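Local coordinates for protein shikimate 5-dehydrogenase AroE (5-dehydroshikimate reductase) (Mycobacterium tuberculosis, PDB 4P4N) that probably catalyses the NADP-dependent reduction of 3-dehydroshikimate to shikimate, the fourth of the seven steps that lead to chorismate, at residues L31-W36 / T252-P257; A26-L31 / A246-F251. All coordinates share one frame; numbering follows the deposited sequence.

Contact 1 of 2, residues L31-W36 / T252-P257; sequences LGLHDW and TGLPAP
The indole of Trp-36 carries Leu-33 CD1 over the centre of one face, 3.8 Å above the plane, while CG2 of Thr-252 meets the ring obliquely, 3.7 Å from Trp-36 CZ3. An edge-to-face contact with Tyr-28 of helix 20-30 also involves the indole. Thr-252 CG2 sits in the corner where Leu-33 CD1 overhangs the indole, 3.6 Å from Leu-33 CD1. The threonine torsion, chi1 67°, sends this methyl to the indole and OG1 to its own backbone: OG1 accepts from Leu-254 N at 3.0 Å and 155°, an ST turn at the end of helix 236-252, and is also hydrogen-bonded to Val-248 O, one turn earlier in the helix. Leu-31 CD1 meets the threonine tip to tip, its CD2 lies 3.7 Å from Pro-255 O, and Leu-254 slides past it, the two CD1 atoms 4.0 Å apart. Pro-257 crosses Leu-31 at about a right angle, with Pro-257 CG 4.0 Å from Leu-31 CG. Each helix ends at a glycine of positive phi, Gly-32 in a Schellman motif and Gly-253 after helix 236-252. The side chains facing each other are mostly hydrocarbon, so van der Waals packing near the surface joins the two loops.

Contact 2 of 2, residues A26-L31 / A246-F251; sequences AAYRAL and AQVEQF
Val-248 overlaps Ala-27 with both of its methyls, CG2 lying 3.8 Å and CG1 4.1 Å from Ala-27 CB. Its first torsion, chi1 161°, puts CG1 opposite the backbone N and leaves CG2 beside it, so the fork straddles the alanine methyl; CG1 continues to Leu-31 CD1 at 4.2 Å. On its other branch CG2 comes obliquely to the Tyr-28 ring, 4.5 Å from CE1. These contacts join helix 20-30 of the substrate-binding domain to helix 236-252, which returns from the C-terminal part of the chain to pack on that domain. The axes of 26-30 and 246-251 approach to 11.1 Å and cross at -49°, wide enough apart for side chains rather than backbones to make the contact. Tyr-28 spans more of this gap: its OH reaches the edge of the Phe-251 ring, in the ring plane and 3.6 Å from CD2, while the hydroxyl is hydrogen-bonded to His-24 ND1. Over one face of the Phe-251 ring, 3.1 Å above the plane and displaced toward the rim, sits Gln-247 O, the carbonyl that accepts from Phe-251 N in the preceding turn. Met-261 of helix 258-267 touches both Ala-27 and Val-248.

From the N terminus, the end of helix 20-30 enters contact 2, and the chain passes through Leu-31, which both contacts share, into the loop 31-36 of contact 1 ahead of strand 37-42. The chain next builds the rest of the substrate-binding domain and the parallel six-stranded sheet, and comes back as helix 236-252. Contact 2 closes a loop of 214 intervening residues, contact 1 one of 215; since their segments alternate along the sequence, the two closures cross instead of nesting. Their centres are 4 Å apart, and Leu-33 N lies 2.7 Å from Tyr-28 O, probably a hydrogen bond. Together they tie helix 236-252 and the loop after it to helix 20-30 and the loop before strand 37-42.

Contact 1 of 2, residues L31-W36 / T252-P257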
ATOM      1  N   LEU A  31     -21.893   9.152  -0.093  1.00 14.59           N
ATOM      2  CA  LEU A  31     -22.615   8.521  -1.194  1.00 15.24           C
ATOM      3  C   LEU A  31     -24.094   8.267  -0.882  1.00 17.58           C
ATOM      4  O   LEU A  31     -24.848   7.847  -1.763  1.00 17.85           O
ATOM      5  CB  LEU A  31     -21.940   7.192  -1.543  1.00 13.91           C
ATOM      6  CG  LEU A  31     -20.543   7.302  -2.155  1.00 15.40           C
ATOM      7  CD1 LEU A  31     -20.004   5.901  -2.433  1.00 14.69           C
ATOM      8  CD2 LEU A  31     -20.591   8.135  -3.428  1.00 18.30           C
ATOM      9  N   GLY A  32     -24.514   8.520   0.355  1.00 14.99           N
ATOM     10  CA  GLY A  32     -25.907   8.306   0.743  1.00 15.97           C
ATOM     11  C   GLY A  32     -26.186   6.840   1.042  1.00 15.71           C
ATOM     12  O   GLY A  32     -27.340   6.398   1.068  1.00 17.66           O
ATOM     13  N   LEU A  33     -25.123   6.072   1.256  1.00 14.61           N
ATOM     14  CA  LEU A  33     -25.244   4.657   1.584  1.00 14.37           C
ATOM     15  C   LEU A  33     -25.200   4.489   3.102  1.00 19.17           C
ATOM     16  O   LEU A  33     -24.360   3.762   3.645  1.00 13.71           O
ATOM     17  CB  LEU A  33     -24.109   3.859   0.931  1.00 16.71           C
ATOM     18  CG  LEU A  33     -23.987   4.036  -0.586  1.00 16.68           C
ATOM     19  CD1 LEU A  33     -22.761   3.289  -1.112  1.00 17.67           C
ATOM     20  CD2 LEU A  33     -25.266   3.562  -1.289  1.00 16.18           C
ATOM     21  N   HIS A  34     -26.123   5.162   3.776  1.00 21.47           N
ATOM     22  CA  HIS A  34     -26.084   5.304   5.228  1.00 22.58           C
ATOM     23  C   HIS A  34     -26.231   3.985   5.990  1.00 21.42           C
ATOM     24  O   HIS A  34     -25.748   3.853   7.113  1.00 22.03           O
ATOM     25  CB  HIS A  34     -27.145   6.310   5.667  1.00 22.73           C
ATOM     26  CG  HIS A  34     -26.973   7.659   5.046  1.00 20.12           C
ATOM     27  ND1 HIS A  34     -25.979   8.531   5.437  1.00 17.75           N
ATOM     28  CD2 HIS A  34     -27.645   8.278   4.047  1.00 17.68           C
ATOM     29  CE1 HIS A  34     -26.060   9.639   4.720  1.00 20.30           C
ATOM     30  NE2 HIS A  34     -27.057   9.509   3.865  1.00 17.57           N
ATOM     31  N   ASP A  35     -26.866   3.005   5.363  1.00 21.45           N
ATOM     32  CA  ASP A  35     -27.163   1.750   6.034  1.00 24.47           C
ATOM     33  C   ASP A  35     -26.054   0.722   5.913  1.00 21.21           C
ATOM     34  O   ASP A  35     -26.130  -0.332   6.534  1.00 20.55           O
ATOM     35  CB  ASP A  35     -28.463   1.169   5.483  1.00 33.93           C
ATOM     36  CG  ASP A  35     -29.631   2.087   5.704  1.00 43.15           C
ATOM     37  OD1 ASP A  35     -29.790   2.545   6.859  1.00 44.88           O
ATOM     38  OD2 ASP A  35     -30.367   2.370   4.728  1.00 47.66           O
ATOM     39  N   TRP A  36     -25.027   1.025   5.124  1.00 15.28           N
ATOM     40  CA  TRP A  36     -23.907   0.104   4.952  1.00 16.15           C
ATOM     41  C   TRP A  36     -23.026   0.079   6.192  1.00 18.09           C
ATOM     42  O   TRP A  36     -22.896   1.090   6.896  1.00 17.48           O
ATOM     43  CB  TRP A  36     -23.053   0.518   3.755  1.00 14.64           C
ATOM     44  CG  TRP A  36     -23.695   0.273   2.419  1.00 15.18           C
ATOM     45  CD1 TRP A  36     -25.029   0.340   2.109  1.00 17.21           C
ATOM     46  CD2 TRP A  36     -23.022  -0.104   1.217  1.00 14.74           C
ATOM     47  NE1 TRP A  36     -25.218   0.047   0.772  1.00 18.03           N
ATOM     48  CE2 TRP A  36     -23.998  -0.231   0.208  1.00 15.11           C
ATOM     49  CE3 TRP A  36     -21.676  -0.322   0.890  1.00 15.61           C
ATOM     50  CZ2 TRP A  36     -23.672  -0.585  -1.105  1.00 20.07           C
ATOM     51  CZ3 TRP A  36     -21.356  -0.687  -0.413  1.00 14.23           C
ATOM     52  CH2 TRP A  36     -22.347  -0.813  -1.392  1.00 15.64           C
ATOM     53  N   THR A 252     -18.989  -0.116  -4.248  1.00 12.10           N
ATOM     54  CA  THR A 252     -20.243   0.644  -4.387  1.00 12.97           C
ATOM     55  C   THR A 252     -20.765   0.837  -5.814  1.00 14.99           C
ATOM     56  O   THR A 252     -21.958   1.098  -6.011  1.00 12.91           O
ATOM     57  CB  THR A 252     -20.102   2.056  -3.786  1.00 14.18           C
ATOM     58  OG1 THR A 252     -19.178   2.816  -4.582  1.00 12.64           O
ATOM     59  CG2 THR A 252     -19.614   1.996  -2.360  1.00 12.51           C
ATOM     60  N   GLY A 253     -19.885   0.753  -6.809  1.00 11.88           N
ATOM     61  CA  GLY A 253     -20.272   1.073  -8.173  1.00 12.04           C
ATOM     62  C   GLY A 253     -20.404   2.570  -8.429  1.00 12.45           C
ATOM     63  O   GLY A 253     -20.875   2.979  -9.495  1.00 12.78           O
ATOM     64  N   LEU A 254     -19.959   3.380  -7.471  1.00 12.52           N
ATOM     65  CA  LEU A 254     -20.037   4.842  -7.557  1.00 13.06           C
ATOM     66  C   LEU A 254     -18.639   5.444  -7.488  1.00 12.74           C
ATOM     67  O   LEU A 254     -17.728   4.786  -6.996  1.00 12.37           O
ATOM     68  CB  LEU A 254     -20.861   5.360  -6.374  1.00 13.65           C
ATOM     69  CG  LEU A 254     -22.350   5.028  -6.418  1.00 14.25           C
ATOM     70  CD1 LEU A 254     -22.968   5.153  -5.033  1.00 14.76           C
ATOM     71  CD2 LEU A 254     -23.049   5.972  -7.388  1.00 14.96           C
ATOM     72  N   PRO A 255     -18.463   6.704  -7.952  1.00 13.24           N
ATOM     73  CA  PRO A 255     -17.136   7.325  -7.846  1.00 13.06           C
ATOM     74  C   PRO A 255     -16.741   7.594  -6.403  1.00 12.97           C
ATOM     75  O   PRO A 255     -17.592   7.987  -5.585  1.00 13.47           O
ATOM     76  CB  PRO A 255     -17.297   8.674  -8.571  1.00 16.40           C
ATOM     77  CG  PRO A 255     -18.632   8.598  -9.299  1.00 18.44           C
ATOM     78  CD  PRO A 255     -19.466   7.614  -8.534  1.00 14.12           C
ATOM     79  N   ALA A 256     -15.462   7.408  -6.088  1.00 12.44           N
ATOM     80  CA  ALA A 256     -14.970   7.694  -4.737  1.00 15.17           C
ATOM     81  C   ALA A 256     -15.249   9.153  -4.396  1.00 15.15           C
ATOM     82  O   ALA A 256     -14.974  10.054  -5.200  1.00 16.03           O
ATOM     83  CB  ALA A 256     -13.478   7.387  -4.622  1.00 12.57           C
ATOM     84  N   PRO A 257     -15.846   9.399  -3.220  1.00 13.56           N
ATOM     85  CA  PRO A 257     -16.081  10.801  -2.861  1.00 17.48           C
ATOM     86  C   PRO A 257     -14.814  11.352  -2.214  1.00 20.27           C
ATOM     87  O   PRO A 257     -14.595  11.204  -1.007  1.00 14.23           O
ATOM     88  CB  PRO A 257     -17.259  10.728  -1.875  1.00 18.54           C
ATOM     89  CG  PRO A 257     -17.160   9.336  -1.257  1.00 14.23           C
ATOM     90  CD  PRO A 257     -16.470   8.443  -2.277  1.00 13.37           C
TER

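Contact 2 of 2, residues A26-L31 / A246-F251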
ATOM      1  N   ALA A  26     -16.934   7.134   5.981  1.00 12.06           N
ATOM      2  CA  ALA A  26     -17.050   8.515   5.495  1.00 15.64           C
ATOM      3  C   ALA A  26     -17.501   8.525   4.042  1.00 14.50           C
ATOM      4  O   ALA A  26     -18.334   9.348   3.634  1.00 12.45           O
ATOM      5  CB  ALA A  26     -15.709   9.272   5.635  1.00 12.91           C
ATOM      6  N   ALA A  27     -16.946   7.618   3.251  1.00 13.67           N
ATOM      7  CA  ALA A  27     -17.315   7.539   1.842  1.00 13.28           C
ATOM      8  C   ALA A  27     -18.782   7.119   1.667  1.00 11.29           C
ATOM      9  O   ALA A  27     -19.519   7.730   0.893  1.00 13.60           O
ATOM     10  CB  ALA A  27     -16.382   6.579   1.095  1.00 15.26           C
ATOM     11  N   TYR A  28     -19.202   6.080   2.381  1.00 11.81           N
ATOM     12  CA  TYR A  28     -20.570   5.568   2.240  1.00 11.54           C
ATOM     13  C   TYR A  28     -21.580   6.624   2.648  1.00 12.97           C
ATOM     14  O   TYR A  28     -22.643   6.754   2.024  1.00 13.08           O
ATOM     15  CB  TYR A  28     -20.780   4.292   3.077  1.00 11.40           C
ATOM     16  CG  TYR A  28     -19.824   3.150   2.762  1.00 12.53           C
ATOM     17  CD1 TYR A  28     -19.082   3.127   1.582  1.00 12.82           C
ATOM     18  CD2 TYR A  28     -19.679   2.083   3.644  1.00 13.77           C
ATOM     19  CE1 TYR A  28     -18.182   2.080   1.310  1.00 11.85           C
ATOM     20  CE2 TYR A  28     -18.807   1.037   3.375  1.00 13.10           C
ATOM     21  CZ  TYR A  28     -18.068   1.043   2.210  1.00 13.77           C
ATOM     22  OH  TYR A  28     -17.214   0.001   1.968  1.00 13.66           O
ATOM     23  N   ARG A  29     -21.249   7.375   3.695  1.00 12.73           N
ATOM     24  CA  ARG A  29     -22.080   8.498   4.134  1.00 13.70           C
ATOM     25  C   ARG A  29     -22.229   9.520   3.017  1.00 15.49           C
ATOM     26  O   ARG A  29     -23.343   9.958   2.706  1.00 15.45           O
ATOM     27  CB  ARG A  29     -21.473   9.166   5.378  1.00 22.46           C
ATOM     28  CG  ARG A  29     -22.389  10.206   6.036  1.00 28.28           C
ATOM     29  CD  ARG A  29     -21.740  10.890   7.254  1.00 34.46           C
ATOM     30  NE  ARG A  29     -20.723  10.054   7.906  1.00 40.34           N
ATOM     31  CZ  ARG A  29     -19.429  10.372   7.994  1.00 39.87           C
ATOM     32  NH1 ARG A  29     -18.980  11.516   7.482  1.00 38.36           N
ATOM     33  NH2 ARG A  29     -18.579   9.546   8.599  1.00 35.00           N
ATOM     34  N   ALA A  30     -21.111   9.895   2.401  1.00 14.05           N
ATOM     35  CA  ALA A  30     -21.142  10.929   1.370  1.00 16.39           C
ATOM     36  C   ALA A  30     -21.948  10.459   0.153  1.00 16.15           C
ATOM     37  O   ALA A  30     -22.597  11.254  -0.537  1.00 15.37           O
ATOM     38  CB  ALA A  30     -19.722  11.308   0.967  1.00 17.22           C
ATOM     39  N   LEU A  31     -21.893   9.152  -0.093  1.00 14.59           N
ATOM     40  CA  LEU A  31     -22.615   8.521  -1.194  1.00 15.24           C
ATOM     41  C   LEU A  31     -24.094   8.267  -0.882  1.00 17.58           C
ATOM     42  O   LEU A  31     -24.848   7.847  -1.763  1.00 17.85           O
ATOM     43  CB  LEU A  31     -21.940   7.192  -1.543  1.00 13.91           C
ATOM     44  CG  LEU A  31     -20.543   7.302  -2.155  1.00 15.40           C
ATOM     45  CD1 LEU A  31     -20.004   5.901  -2.433  1.00 14.69           C
ATOM     46  CD2 LEU A  31     -20.591   8.135  -3.428  1.00 18.30           C
ATOM     47  N   ALA A 246     -10.160   3.196  -4.874  1.00 11.52           N
ATOM     48  CA  ALA A 246     -10.525   2.133  -5.800  1.00 14.45           C
ATOM     49  C   ALA A 246     -11.372   1.055  -5.126  1.00 14.44           C
ATOM     50  O   ALA A 246     -12.212   0.424  -5.774  1.00 13.96           O
ATOM     51  CB  ALA A 246      -9.266   1.491  -6.409  1.00 13.32           C
ATOM     52  N   GLN A 247     -11.128   0.808  -3.847  1.00 10.74           N
ATOM     53  CA  GLN A 247     -11.956  -0.161  -3.125  1.00 12.11           C
ATOM     54  C   GLN A 247     -13.389   0.342  -2.986  1.00 10.41           C
ATOM     55  O   GLN A 247     -14.335  -0.427  -3.139  1.00 10.48           O
ATOM     56  CB  GLN A 247     -11.394  -0.439  -1.729  1.00 14.50           C
ATOM     57  CG  GLN A 247      -9.977  -1.016  -1.709  1.00  9.30           C
ATOM     58  CD  GLN A 247      -9.573  -1.450  -0.309  1.00 10.76           C
ATOM     59  OE1 GLN A 247      -9.979  -0.835   0.688  1.00 10.27           O
ATOM     60  NE2 GLN A 247      -8.793  -2.523  -0.219  1.00 10.55           N
ATOM     61  N   VAL A 248     -13.543   1.617  -2.651  1.00 12.00           N
ATOM     62  CA  VAL A 248     -14.875   2.211  -2.538  1.00 13.02           C
ATOM     63  C   VAL A 248     -15.612   2.092  -3.876  1.00 12.59           C
ATOM     64  O   VAL A 248     -16.803   1.734  -3.926  1.00 11.09           O
ATOM     65  CB  VAL A 248     -14.784   3.677  -2.066  1.00 11.72           C
ATOM     66  CG1 VAL A 248     -16.068   4.445  -2.376  1.00 12.54           C
ATOM     67  CG2 VAL A 248     -14.464   3.748  -0.554  1.00 11.47           C
ATOM     68  N   GLU A 249     -14.915   2.381  -4.971  1.00 10.55           N
ATOM     69  CA  GLU A 249     -15.548   2.278  -6.287  1.00 10.82           C
ATOM     70  C   GLU A 249     -15.969   0.850  -6.638  1.00 11.65           C
ATOM     71  O   GLU A 249     -17.072   0.618  -7.175  1.00 10.86           O
ATOM     72  CB  GLU A 249     -14.627   2.869  -7.366  1.00 10.64           C
ATOM     73  CG  GLU A 249     -14.379   4.358  -7.106  1.00 10.99           C
ATOM     74  CD  GLU A 249     -13.770   5.095  -8.269  1.00 12.11           C
ATOM     75  OE1 GLU A 249     -13.258   4.443  -9.203  1.00 15.63           O
ATOM     76  OE2 GLU A 249     -13.795   6.346  -8.247  1.00 14.41           O
ATOM     77  N   GLN A 250     -15.100  -0.113  -6.345  1.00 10.22           N
ATOM     78  CA  GLN A 250     -15.433  -1.503  -6.637  1.00 10.22           C
ATOM     79  C   GLN A 250     -16.524  -2.043  -5.721  1.00 12.54           C
ATOM     80  O   GLN A 250     -17.313  -2.906  -6.134  1.00 13.41           O
ATOM     81  CB  GLN A 250     -14.173  -2.386  -6.576  1.00 12.89           C
ATOM     82  CG  GLN A 250     -13.086  -1.984  -7.603  1.00 14.77           C
ATOM     83  CD  GLN A 250     -11.799  -2.786  -7.439  1.00 19.69           C
ATOM     84  OE1 GLN A 250     -11.839  -4.006  -7.269  1.00 22.84           O
ATOM     85  NE2 GLN A 250     -10.656  -2.098  -7.466  1.00 20.01           N
ATOM     86  N   PHE A 251     -16.587  -1.551  -4.483  1.00 12.30           N
ATOM     87  CA  PHE A 251     -17.627  -2.026  -3.554  1.00 13.21           C
ATOM     88  C   PHE A 251     -18.994  -1.385  -3.844  1.00 14.06           C
ATOM     89  O   PHE A 251     -20.039  -2.027  -3.691  1.00 12.92           O
ATOM     90  CB  PHE A 251     -17.254  -1.734  -2.085  1.00 11.22           C
ATOM     91  CG  PHE A 251     -16.056  -2.498  -1.576  1.00 12.09           C
ATOM     92  CD1 PHE A 251     -15.437  -3.468  -2.353  1.00 12.63           C
ATOM     93  CD2 PHE A 251     -15.560  -2.252  -0.301  1.00 13.12           C
ATOM     94  CE1 PHE A 251     -14.329  -4.159  -1.874  1.00 11.66           C
ATOM     95  CE2 PHE A 251     -14.450  -2.935   0.179  1.00 14.41           C
ATOM     96  CZ  PHE A 251     -13.834  -3.886  -0.612  1.00 10.55           C
TER